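Local coordinates for protein nucleoside-diphosphate sugar epimerase (SulA family) (Corynebacterium glutamicum, PDB 3OH8) that probably acts as a nucleoside-diphosphate sugar epimerase built on an NAD-dependent epimerase/dehydratase core of Rossmann type, its exact substrate remaining unclear, at residues A88-H94 with T106-T111; I266-E270 with G360-A364; I302-A307 with L345-Y349; T334-S338 with A409-T415. All blocks are in the same frame, centred on the assembly; numbering follows the deposited sequence.

Contact 1: A88-H94 with T106-T111; sequences ANWRHVH and TDSVST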
loop_
_atom_site.group_PDB
_atom_site.type_symbol
_atom_site.label_atom_id
_atom_site.label_comp_id
_atom_site.label_asym_id
_atom_site.label_seq_id
_atom_site.Cartn_x
_atom_site.Cartn_y
_atom_site.Cartn_z
ATOM N N ALA A 88 19.899 -15.849 6.054
ATOM C CA ALA A 88 20.897 -15.833 7.111
ATOM C C ALA A 88 22.207 -15.253 6.620
ATOM O O ALA A 88 22.468 -15.209 5.417
ATOM C CB ALA A 88 21.117 -17.229 7.652
ATOM N N ASN A 89 23.036 -14.824 7.564
ATOM C CA ASN A 89 24.300 -14.192 7.230
ATOM C C ASN A 89 24.036 -12.981 6.337
ATOM O O ASN A 89 24.772 -12.699 5.391
ATOM C CB ASN A 89 25.223 -15.193 6.541
ATOM C CG ASN A 89 26.683 -14.977 6.898
ATOM O OD1 ASN A 89 27.180 -15.523 7.884
ATOM N ND2 ASN A 89 27.375 -14.177 6.097
ATOM N N TRP A 90 22.966 -12.272 6.663
ATOM C CA TRP A 90 22.476 -11.163 5.862
ATOM C C TRP A 90 23.005 -9.847 6.423
ATOM O O TRP A 90 22.886 -9.577 7.617
ATOM C CB TRP A 90 20.942 -11.191 5.877
ATOM C CG TRP A 90 20.249 -10.033 5.207
ATOM C CD1 TRP A 90 19.916 -8.834 5.776
ATOM C CD2 TRP A 90 19.780 -9.978 3.856
ATOM N NE1 TRP A 90 19.271 -8.036 4.860
ATOM C CE2 TRP A 90 19.179 -8.715 3.673
ATOM C CE3 TRP A 90 19.812 -10.872 2.782
ATOM C CZ2 TRP A 90 18.610 -8.327 2.462
ATOM C CZ3 TRP A 90 19.256 -10.484 1.580
ATOM C CH2 TRP A 90 18.659 -9.221 1.429
ATOM N N ARG A 91 23.600 -9.027 5.563
ATOM C CA ARG A 91 24.059 -7.712 5.999
ATOM C C ARG A 91 23.705 -6.653 4.949
ATOM O O ARG A 91 24.227 -6.673 3.839
ATOM C CB ARG A 91 25.565 -7.741 6.273
ATOM C CG ARG A 91 26.053 -6.672 7.231
ATOM C CD ARG A 91 27.445 -7.016 7.790
ATOM N NE ARG A 91 27.915 -6.008 8.736
ATOM C CZ ARG A 91 28.601 -4.926 8.385
ATOM N NH1 ARG A 91 28.905 -4.717 7.107
ATOM N NH2 ARG A 91 28.984 -4.053 9.308
ATOM N N HIS A 92 22.827 -5.724 5.317
ATOM C CA HIS A 92 22.270 -4.771 4.365
ATOM C C HIS A 92 22.665 -3.355 4.769
ATOM O O HIS A 92 22.179 -2.827 5.767
ATOM C CB HIS A 92 20.737 -4.929 4.334
ATOM C CG HIS A 92 20.050 -4.068 3.311
ATOM N ND1 HIS A 92 20.689 -3.072 2.618
ATOM C CD2 HIS A 92 18.762 -4.077 2.880
ATOM C CE1 HIS A 92 19.823 -2.484 1.798
ATOM N NE2 HIS A 92 18.658 -3.076 1.935
ATOM N N VAL A 93 23.569 -2.748 4.004
ATOM C CA VAL A 93 23.965 -1.371 4.256
ATOM C C VAL A 93 23.129 -0.413 3.391
ATOM O O VAL A 93 23.016 -0.598 2.177
ATOM C CB VAL A 93 25.467 -1.141 3.955
ATOM C CG1 VAL A 93 25.833 0.322 4.187
ATOM C CG2 VAL A 93 26.338 -2.060 4.814
ATOM N N HIS A 94 22.546 0.601 4.030
ATOM C CA HIS A 94 21.740 1.616 3.348
ATOM C C HIS A 94 22.509 2.927 3.429
ATOM O O HIS A 94 22.639 3.497 4.510
ATOM C CB HIS A 94 20.387 1.836 4.048
ATOM C CG HIS A 94 19.615 0.586 4.325
ATOM N ND1 HIS A 94 18.425 0.280 3.692
ATOM C CD2 HIS A 94 19.830 -0.422 5.215
ATOM C CE1 HIS A 94 17.954 -0.863 4.162
ATOM N NE2 HIS A 94 18.789 -1.307 5.082
ATOM N N THR A 106 22.557 4.189 -1.983
ATOM C CA THR A 106 23.232 2.967 -2.374
ATOM C C THR A 106 22.900 1.873 -1.378
ATOM O O THR A 106 23.085 2.039 -0.171
ATOM C CB THR A 106 24.760 3.142 -2.451
ATOM O OG1 THR A 106 25.071 4.214 -3.350
ATOM C CG2 THR A 106 25.416 1.836 -2.950
ATOM N N ASP A 107 22.384 0.763 -1.891
ATOM C CA ASP A 107 22.162 -0.414 -1.065
ATOM C C ASP A 107 23.267 -1.407 -1.351
ATOM O O ASP A 107 23.551 -1.717 -2.508
ATOM C CB ASP A 107 20.827 -1.073 -1.396
ATOM C CG ASP A 107 19.652 -0.216 -1.005
ATOM O OD1 ASP A 107 19.373 -0.108 0.208
ATOM O OD2 ASP A 107 19.027 0.355 -1.915
ATOM N N SER A 108 23.883 -1.908 -0.291
ATOM C CA SER A 108 24.882 -2.950 -0.431
ATOM C C SER A 108 24.513 -4.089 0.511
ATOM O O SER A 108 24.539 -3.930 1.730
ATOM C CB SER A 108 26.278 -2.407 -0.102
ATOM O OG SER A 108 27.253 -3.429 -0.208
ATOM N N VAL A 109 24.142 -5.230 -0.054
ATOM C CA VAL A 109 23.816 -6.382 0.773
ATOM C C VAL A 109 24.859 -7.489 0.603
ATOM O O VAL A 109 25.178 -7.902 -0.511
ATOM C CB VAL A 109 22.391 -6.916 0.507
ATOM C CG1 VAL A 109 22.184 -7.189 -0.963
ATOM C CG2 VAL A 109 22.139 -8.180 1.322
ATOM N N SER A 110 25.419 -7.928 1.720
ATOM C CA SER A 110 26.352 -9.046 1.715
ATOM C C SER A 110 25.543 -10.308 2.020
ATOM O O SER A 110 24.852 -10.376 3.034
ATOM C CB SER A 110 27.441 -8.827 2.764
ATOM O OG SER A 110 28.510 -9.736 2.584
ATOM N N THR A 111 25.599 -11.280 1.114
ATOM C CA THR A 111 24.823 -12.512 1.227
ATOM C C THR A 111 25.257 -13.473 0.115
ATOM O O THR A 111 25.761 -13.042 -0.922
ATOM C CB THR A 111 23.296 -12.240 1.147
ATOM O OG1 THR A 111 22.572 -13.463 1.308
ATOM C CG2 THR A 111 22.918 -11.616 -0.187
HETATM O O HOH W 1 18.020 1.949 1.517
#
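Trp90 and Val109 make the main apolar contact: Val109 CG2 stands 3.5 Å from the centroid of the Trp90 six-membered ring, only 6° off its normal, as a CH-pi contact over the face. Val109 CG2, anti to the backbone N, is the branch that meets the indole, while CG1 takes the position between N and the carbonyl carbon. Four backbone hydrogen bonds join the strands, two each for the pairs Arg91-Ser110 and Val93-Ser108; Ser110 N to Arg91 O measures 2.7 Å, and Val93 N to Ser108 O is nearly straight at 170°. Between them, His92 and Val109 form a non-hydrogen-bonded pair, with their CA atoms 4.2 Å apart. His94 ND1 and Asp107 OD1 share a water, 2.8 Å from each, which donates to the carboxylate. On the same face, His94 NE2 sits 3.4 Å above the plane of the His92 ring, over its centre. That nitrogen is hydrogen-bonded to Asp77, and Phe75 stacks on the His94 ring. Helix 119-139 covers the face bearing Trp90, His92, His94 and Asp107, whereas helix 488-511 packs on Val93 and Ser108. Strands 91-99 and 102-110 form a beta hairpin in the N-terminal antiparallel sheet, whose order and long following helix are consistent with a helix-grip (START-like) fold.

Contact 2: I266-E270 with G360-A364; sequences ILTEE and GPINA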
loop_
_atom_site.group_PDB
_atom_site.type_symbol
_atom_site.label_atom_id
_atom_site.label_comp_id
_atom_site.label_asym_id
_atom_site.label_seq_id
_atom_site.Cartn_x
_atom_site.Cartn_y
_atom_site.Cartn_z
ATOM N N ILE A 266 -20.390 2.381 -18.918
ATOM C CA ILE A 266 -19.289 2.971 -18.178
ATOM C C ILE A 266 -19.848 3.524 -16.879
ATOM O O ILE A 266 -20.724 4.382 -16.892
ATOM C CB ILE A 266 -18.624 4.101 -18.974
ATOM C CG1 ILE A 266 -17.860 3.524 -20.173
ATOM C CG2 ILE A 266 -17.692 4.902 -18.087
ATOM C CD1 ILE A 266 -17.244 4.575 -21.071
ATOM N N LEU A 267 -19.358 3.015 -15.757
ATOM C CA LEU A 267 -19.902 3.394 -14.454
ATOM C C LEU A 267 -19.119 4.534 -13.806
ATOM O O LEU A 267 -17.912 4.430 -13.567
ATOM C CB LEU A 267 -19.945 2.174 -13.522
ATOM C CG LEU A 267 -20.728 0.990 -14.104
ATOM C CD1 LEU A 267 -20.387 -0.310 -13.368
ATOM C CD2 LEU A 267 -22.237 1.277 -14.064
ATOM N N THR A 268 -19.832 5.613 -13.513
ATOM C CA THR A 268 -19.262 6.813 -12.917
ATOM C C THR A 268 -19.974 7.055 -11.596
ATOM O O THR A 268 -20.996 6.444 -11.327
ATOM C CB THR A 268 -19.500 8.024 -13.847
ATOM O OG1 THR A 268 -18.634 7.921 -14.987
ATOM C CG2 THR A 268 -19.229 9.326 -13.137
ATOM N N GLU A 269 -19.461 7.962 -10.773
ATOM C CA GLU A 269 -20.147 8.264 -9.526
ATOM C C GLU A 269 -21.534 8.858 -9.789
ATOM O O GLU A 269 -22.332 9.030 -8.865
ATOM C CB GLU A 269 -19.296 9.180 -8.644
ATOM C CG GLU A 269 -17.948 8.548 -8.201
ATOM C CD GLU A 269 -16.825 8.713 -9.223
ATOM O OE1 GLU A 269 -17.070 9.268 -10.317
ATOM O OE2 GLU A 269 -15.684 8.295 -8.930
ATOM N N GLU A 270 -21.815 9.161 -11.055
ATOM C CA GLU A 270 -23.128 9.662 -11.464
ATOM C C GLU A 270 -24.094 8.530 -11.779
ATOM O O GLU A 270 -25.306 8.740 -11.824
ATOM C CB GLU A 270 -23.015 10.514 -12.731
ATOM C CG GLU A 270 -22.028 11.633 -12.657
ATOM C CD GLU A 270 -22.618 12.864 -12.040
ATOM O OE1 GLU A 270 -22.721 13.884 -12.757
ATOM O OE2 GLU A 270 -22.981 12.811 -10.844
ATOM N N GLY A 360 -18.706 12.507 -0.734
ATOM C CA GLY A 360 -19.646 11.696 -1.501
ATOM C C GLY A 360 -18.968 10.436 -2.010
ATOM O O GLY A 360 -17.892 10.061 -1.520
ATOM N N PRO A 361 -19.585 9.768 -2.991
ATOM C CA PRO A 361 -19.008 8.539 -3.551
ATOM C C PRO A 361 -17.742 8.801 -4.377
ATOM O O PRO A 361 -17.698 9.761 -5.138
ATOM C CB PRO A 361 -20.119 8.017 -4.467
ATOM C CG PRO A 361 -20.887 9.264 -4.870
ATOM C CD PRO A 361 -20.865 10.132 -3.632
ATOM N N ILE A 362 -16.721 7.964 -4.208
ATOM C CA ILE A 362 -15.530 8.036 -5.039
ATOM C C ILE A 362 -15.251 6.649 -5.609
ATOM O O ILE A 362 -15.119 5.695 -4.851
ATOM C CB ILE A 362 -14.317 8.453 -4.205
ATOM C CG1 ILE A 362 -14.557 9.819 -3.549
ATOM C CG2 ILE A 362 -13.091 8.482 -5.071
ATOM C CD1 ILE A 362 -14.672 10.982 -4.557
ATOM N N ASN A 363 -15.206 6.511 -6.935
ATOM C CA ASN A 363 -14.810 5.232 -7.519
ATOM C C ASN A 363 -13.300 5.059 -7.354
ATOM O O ASN A 363 -12.517 5.762 -8.000
ATOM C CB ASN A 363 -15.187 5.141 -9.003
ATOM C CG ASN A 363 -16.693 4.968 -9.230
ATOM O OD1 ASN A 363 -17.183 5.114 -10.356
ATOM N ND2 ASN A 363 -17.421 4.642 -8.178
ATOM N N ALA A 364 -12.884 4.149 -6.480
ATOM C CA ALA A 364 -11.451 3.897 -6.314
ATOM C C ALA A 364 -11.075 2.724 -7.194
ATOM O O ALA A 364 -11.035 1.583 -6.744
ATOM C CB ALA A 364 -11.107 3.616 -4.862
HETATM O O HOH W 2 -13.117 8.617 -8.899
#
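Glu269 reaches across to Pro361 and Asn363 on strand 360-364 of the Rossmann-type sheet, fastening the loop after strand 265-267 to that strand. The apolar part is small: Glu269 CB lies 4.1 Å from Pro361 CG. The next methylene, Glu269 CG, makes a close carbon-oxygen contact of 3.3 Å with Pro361 O. A bend at the second torsion (chi2 85°) then turns the carboxylate toward Asn363, two residues further along the strand. Flat groups meet next: the Glu269 carboxylate and the Asn363 side-chain amide approach from opposite directions and stack with their planes 25° apart, Glu269 CD being 3.7 Å from Asn363 CG. Polar bonds grip both carboxylate oxygens. OE1 accepts from Ala419 N in helix 418-422, and a water 2.6 Å from OE2 donates both to that oxygen and to Asn363 O. With two backbone amides and a water directed at it, the carboxylate is probably stabilised in its charged form, and its rotation is largely fixed. The direct bond across the contact runs from Asn363 N to the anti lone pair of Glu269 OE2, at 2.7 Å and 163°.

Contact 3: I302-A307 with L345-Y349; sequences IRTGVA and LTDIY
Ile302, the residue most covered here, lays its side chain over one face of the Tyr349 ring. Its CG1 is 4.0 Å from the ring centroid and 27° off the normal, a CH-pi contact, while CG2, anti to the backbone N, meets the CE2 and CZ region of the ring. The same CG2 touches Leu345 CD1 at 4.1 Å, and CD1 of Ile302 reaches toward Ile348, so the isoleucine is held among three helix side chains. Leu345, with CG anti to its backbone N (chi1 177°), sends both methyls down to the strand. Leu345 CD2 presses on Thr304 CG2 at 3.5 Å, tighter than usual van der Waals contact, and also meets Ala307 CB at 4.0 Å. Tyr349 extends its hydroxyl past Ile302 CB to a water at the ring edge, in its plane; this water lies 2.7 Å from Tyr349 OH and also bonds Thr304 OG1. Helix segment 345-349 runs antiparallel to strand segment 302-304 (172°), and helix 342-354 is the helix of a beta-alpha-beta crossover from strand 336-341 to strand 360-364. With no direct hydrogen bond between the segments, the helix is seated by apolar packing, and water bridges the hydroxyls at its edge.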
loop_
_atom_site.group_PDB
_atom_site.type_symbol
_atom_site.label_atom_id
_atom_site.label_comp_id
_atom_site.label_asym_id
_atom_site.label_seq_id
_atom_site.Cartn_x
_atom_site.Cartn_y
_atom_site.Cartn_z
ATOM N N ILE A 302 -15.650 5.170 -0.382
ATOM C CA ILE A 302 -14.598 4.713 -1.285
ATOM C C ILE A 302 -15.084 3.424 -1.943
ATOM O O ILE A 302 -14.907 2.336 -1.402
ATOM C CB ILE A 302 -13.276 4.486 -0.522
ATOM C CG1 ILE A 302 -12.901 5.750 0.262
ATOM C CG2 ILE A 302 -12.147 4.102 -1.472
ATOM C CD1 ILE A 302 -12.934 7.038 -0.572
ATOM N N ARG A 303 -15.742 3.565 -3.094
ATOM C CA ARG A 303 -16.238 2.411 -3.822
ATOM C C ARG A 303 -15.063 1.727 -4.505
ATOM O O ARG A 303 -14.654 2.110 -5.595
ATOM C CB ARG A 303 -17.312 2.836 -4.838
ATOM C CG ARG A 303 -18.501 3.539 -4.182
ATOM C CD ARG A 303 -19.614 3.901 -5.192
ATOM N NE ARG A 303 -20.756 4.503 -4.507
ATOM C CZ ARG A 303 -21.677 5.258 -5.099
ATOM N NH1 ARG A 303 -21.606 5.523 -6.404
ATOM N NH2 ARG A 303 -22.665 5.755 -4.376
ATOM N N THR A 304 -14.522 0.711 -3.845
ATOM C CA THR A 304 -13.304 0.060 -4.298
ATOM C C THR A 304 -13.540 -1.034 -5.332
ATOM O O THR A 304 -14.502 -1.809 -5.240
ATOM C CB THR A 304 -12.579 -0.600 -3.124
ATOM O OG1 THR A 304 -12.521 0.325 -2.031
ATOM C CG2 THR A 304 -11.169 -0.989 -3.547
ATOM N N GLY A 305 -12.642 -1.096 -6.305
ATOM C CA GLY A 305 -12.585 -2.214 -7.227
ATOM C C GLY A 305 -11.867 -3.347 -6.530
ATOM O O GLY A 305 -11.737 -3.340 -5.310
ATOM N N VAL A 306 -11.400 -4.315 -7.306
ATOM C CA VAL A 306 -10.632 -5.415 -6.771
ATOM C C VAL A 306 -9.194 -4.947 -6.558
ATOM O O VAL A 306 -8.496 -4.603 -7.505
ATOM C CB VAL A 306 -10.627 -6.614 -7.736
ATOM C CG1 VAL A 306 -9.646 -7.687 -7.246
ATOM C CG2 VAL A 306 -12.036 -7.172 -7.886
ATOM N N ALA A 307 -8.770 -4.922 -5.305
ATOM C CA ALA A 307 -7.446 -4.438 -4.964
ATOM C C ALA A 307 -6.394 -5.482 -5.304
ATOM O O ALA A 307 -6.516 -6.654 -4.935
ATOM C CB ALA A 307 -7.392 -4.069 -3.491
ATOM N N LEU A 345 -5.049 2.474 -4.110
ATOM C CA LEU A 345 -6.188 2.461 -3.205
ATOM C C LEU A 345 -5.853 3.188 -1.899
ATOM O O LEU A 345 -6.613 4.067 -1.471
ATOM C CB LEU A 345 -6.668 1.035 -2.934
ATOM C CG LEU A 345 -7.833 0.879 -1.941
ATOM C CD1 LEU A 345 -9.041 1.670 -2.405
ATOM C CD2 LEU A 345 -8.210 -0.601 -1.771
ATOM N N THR A 346 -4.719 2.852 -1.277
ATOM C CA THR A 346 -4.322 3.588 -0.080
ATOM C C THR A 346 -4.083 5.080 -0.377
ATOM O O THR A 346 -4.468 5.930 0.429
ATOM C CB THR A 346 -3.128 2.941 0.685
ATOM O OG1 THR A 346 -1.953 2.940 -0.134
ATOM C CG2 THR A 346 -3.468 1.497 1.075
ATOM N N ASP A 347 -3.465 5.399 -1.520
ATOM C CA ASP A 347 -3.322 6.806 -1.924
ATOM C C ASP A 347 -4.669 7.518 -1.868
ATOM O O ASP A 347 -4.772 8.660 -1.404
ATOM C CB ASP A 347 -2.747 6.934 -3.335
ATOM C CG ASP A 347 -1.229 6.765 -3.374
ATOM O OD1 ASP A 347 -0.608 6.502 -2.317
ATOM O OD2 ASP A 347 -0.661 6.896 -4.476
ATOM N N ILE A 348 -5.707 6.842 -2.363
ATOM C CA ILE A 348 -7.039 7.444 -2.416
ATOM C C ILE A 348 -7.597 7.641 -1.012
ATOM O O ILE A 348 -8.157 8.692 -0.706
ATOM C CB ILE A 348 -7.981 6.621 -3.321
ATOM C CG1 ILE A 348 -7.549 6.804 -4.785
ATOM C CG2 ILE A 348 -9.418 7.068 -3.156
ATOM C CD1 ILE A 348 -8.106 5.748 -5.748
ATOM N N TYR A 349 -7.426 6.650 -0.145
ATOM C CA TYR A 349 -7.840 6.828 1.248
ATOM C C TYR A 349 -7.098 7.989 1.898
ATOM O O TYR A 349 -7.694 8.848 2.557
ATOM C CB TYR A 349 -7.605 5.542 2.054
ATOM C CG TYR A 349 -8.798 4.596 1.997
ATOM C CD1 TYR A 349 -9.921 4.818 2.787
ATOM C CD2 TYR A 349 -8.785 3.472 1.170
ATOM C CE1 TYR A 349 -11.023 3.946 2.741
ATOM C CE2 TYR A 349 -9.871 2.605 1.117
ATOM C CZ TYR A 349 -10.989 2.853 1.896
ATOM O OH TYR A 349 -12.066 1.987 1.842
HETATM O O HOH W 3 -11.721 -0.308 0.481
#

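Contact 4: T334-S338 with A409-T415; sequences TSWFS and ALASQRT
Trp336 and Arg414 make the closely packed part of the contact, lying side by side with ring and guanidinium planes 6° apart. The extended arginine chain runs along one indole face: Arg414 CG sits 3.9 Å from the centroid of the five-membered ring, and NE lies 3.6 Å from Trp336 CZ2. Asp264 steadies both polar ends, its OD1 accepting from Trp336 NE1 and its backbone O from Arg414 NH1. At the edge of the indole, near its plane, Ser412 OG, anti to its backbone N (chi1 -178°), accepts from Trp336 N in an almost straight bond of 174°, and Gln413 N donates to Trp336 O at 3.0 Å. Both ends are bonded as well: Ser335 OG donates to Ala409 O at 2.8 Å, and at the buried end Ser338 OG and Thr415 OG1 are joined at 3.2 Å, with a water linking Ser338 OG to Thr415 O. The loose side is confined to the exposed Thr334, which barely touches the partner segment. Thus the start of strand 336-341 runs beside strand 412-415, which pairs with strand 265-267, while helix 372-378 packs against Phe337 and Ala409.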
loop_
_atom_site.group_PDB
_atom_site.type_symbol
_atom_site.label_atom_id
_atom_site.label_comp_id
_atom_site.label_asym_id
_atom_site.label_seq_id
_atom_site.Cartn_x
_atom_site.Cartn_y
_atom_site.Cartn_z
ATOM N N THR A 334 -15.636 -11.399 -22.099
ATOM C CA THR A 334 -15.968 -9.968 -22.204
ATOM C C THR A 334 -16.286 -9.283 -20.869
ATOM O O THR A 334 -16.523 -8.083 -20.840
ATOM C CB THR A 334 -17.164 -9.705 -23.164
ATOM O OG1 THR A 334 -18.366 -10.246 -22.602
ATOM C CG2 THR A 334 -16.904 -10.316 -24.541
ATOM N N SER A 335 -16.306 -10.043 -19.778
ATOM C CA SER A 335 -16.583 -9.490 -18.451
ATOM C C SER A 335 -15.549 -8.441 -18.066
ATOM O O SER A 335 -14.346 -8.683 -18.187
ATOM C CB SER A 335 -16.594 -10.602 -17.398
ATOM O OG SER A 335 -17.814 -11.318 -17.453
ATOM N N TRP A 336 -16.013 -7.286 -17.596
ATOM C CA TRP A 336 -15.113 -6.189 -17.243
ATOM C C TRP A 336 -14.611 -6.335 -15.815
ATOM O O TRP A 336 -15.393 -6.418 -14.868
ATOM C CB TRP A 336 -15.800 -4.827 -17.423
ATOM C CG TRP A 336 -16.011 -4.401 -18.851
ATOM C CD1 TRP A 336 -17.178 -4.470 -19.567
ATOM C CD2 TRP A 336 -15.036 -3.829 -19.731
ATOM N NE1 TRP A 336 -16.987 -3.969 -20.829
ATOM C CE2 TRP A 336 -15.682 -3.581 -20.964
ATOM C CE3 TRP A 336 -13.681 -3.514 -19.603
ATOM C CZ2 TRP A 336 -15.021 -3.022 -22.055
ATOM C CZ3 TRP A 336 -13.021 -2.962 -20.693
ATOM C CH2 TRP A 336 -13.692 -2.720 -21.901
ATOM N N PHE A 337 -13.290 -6.369 -15.678
ATOM C CA PHE A 337 -12.632 -6.550 -14.398
ATOM C C PHE A 337 -12.253 -5.167 -13.865
ATOM O O PHE A 337 -11.409 -4.488 -14.433
ATOM C CB PHE A 337 -11.386 -7.427 -14.584
ATOM C CG PHE A 337 -10.653 -7.732 -13.311
ATOM C CD1 PHE A 337 -11.305 -8.314 -12.243
ATOM C CD2 PHE A 337 -9.298 -7.448 -13.193
ATOM C CE1 PHE A 337 -10.628 -8.601 -11.071
ATOM C CE2 PHE A 337 -8.612 -7.732 -12.026
ATOM C CZ PHE A 337 -9.276 -8.309 -10.960
ATOM N N SER A 338 -12.914 -4.756 -12.791
ATOM C CA SER A 338 -12.709 -3.441 -12.194
ATOM C C SER A 338 -11.670 -3.554 -11.064
ATOM O O SER A 338 -11.963 -4.076 -9.976
ATOM C CB SER A 338 -14.050 -2.914 -11.677
ATOM O OG SER A 338 -13.900 -1.741 -10.909
ATOM N N ALA A 409 -15.029 -13.442 -12.705
ATOM C CA ALA A 409 -15.522 -13.146 -14.050
ATOM C C ALA A 409 -17.032 -13.191 -14.121
ATOM O O ALA A 409 -17.606 -12.885 -15.160
ATOM C CB ALA A 409 -14.919 -14.099 -15.070
ATOM N N LEU A 410 -17.679 -13.584 -13.024
ATOM C CA LEU A 410 -19.131 -13.523 -12.968
ATOM C C LEU A 410 -19.596 -12.077 -12.844
ATOM O O LEU A 410 -20.733 -11.751 -13.190
ATOM C CB LEU A 410 -19.699 -14.384 -11.833
ATOM C CG LEU A 410 -19.611 -15.892 -12.097
ATOM C CD1 LEU A 410 -20.230 -16.653 -10.960
ATOM C CD2 LEU A 410 -20.300 -16.239 -13.407
ATOM N N ALA A 411 -18.714 -11.215 -12.353
ATOM C CA ALA A 411 -18.989 -9.785 -12.303
ATOM C C ALA A 411 -18.507 -9.099 -13.582
ATOM O O ALA A 411 -17.597 -9.581 -14.255
ATOM C CB ALA A 411 -18.323 -9.149 -11.055
ATOM N N SER A 412 -19.137 -7.980 -13.916
ATOM C CA SER A 412 -18.727 -7.162 -15.048
ATOM C C SER A 412 -19.050 -5.722 -14.705
ATOM O O SER A 412 -20.209 -5.306 -14.735
ATOM C CB SER A 412 -19.467 -7.573 -16.314
ATOM O OG SER A 412 -19.034 -6.822 -17.432
ATOM N N GLN A 413 -18.017 -4.969 -14.349
ATOM C CA GLN A 413 -18.196 -3.595 -13.911
ATOM C C GLN A 413 -17.171 -2.733 -14.630
ATOM O O GLN A 413 -15.970 -2.818 -14.351
ATOM C CB GLN A 413 -18.059 -3.500 -12.384
ATOM C CG GLN A 413 -19.178 -4.237 -11.639
ATOM C CD GLN A 413 -18.702 -5.012 -10.416
ATOM O OE1 GLN A 413 -19.474 -5.254 -9.484
ATOM N NE2 GLN A 413 -17.436 -5.406 -10.415
ATOM N N ARG A 414 -17.652 -1.940 -15.585
ATOM C CA ARG A 414 -16.781 -1.094 -16.380
ATOM C C ARG A 414 -16.664 0.271 -15.711
ATOM O O ARG A 414 -17.122 1.281 -16.253
ATOM C CB ARG A 414 -17.307 -0.968 -17.809
ATOM C CG ARG A 414 -16.329 -0.325 -18.788
ATOM C CD ARG A 414 -16.961 -0.167 -20.170
ATOM N NE ARG A 414 -16.006 0.352 -21.142
ATOM C CZ ARG A 414 -16.280 0.570 -22.425
ATOM N NH1 ARG A 414 -17.493 0.309 -22.902
ATOM N NH2 ARG A 414 -15.336 1.050 -23.229
ATOM N N THR A 415 -16.040 0.290 -14.533
ATOM C CA THR A 415 -16.017 1.478 -13.699
ATOM C C THR A 415 -14.967 2.496 -14.172
ATOM O O THR A 415 -13.874 2.131 -14.627
ATOM C CB THR A 415 -15.764 1.114 -12.218
ATOM O OG1 THR A 415 -16.421 -0.122 -11.892
ATOM C CG2 THR A 415 -16.297 2.206 -11.307
HETATM O O HOH W 4 -12.717 -0.098 -13.395
#

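Contacts 2, 3 and 4 form one connected cluster, whereas contact 1 belongs to the separate N-terminal sheet, its centre 34 Å from that of contact 3 and about 45 Å from those of contacts 2 and 4. Strand 298-308 ties the cluster together: Arg303 N and O bond to Ile362 O and Ala364 N of contact 2, and Val306 N bonds to Ser338 O of contact 4, each probably a hydrogen bond. Contacts 2 and 4 meet through Leu267 N and Arg414 O, 2.9 Å apart, which joins the small parallel sheet 265-267/412-415. The DUF1731 segment 409-415 is thereby attached to the epimerase core through both contacts. No bound cofactor marks the active site among these residues.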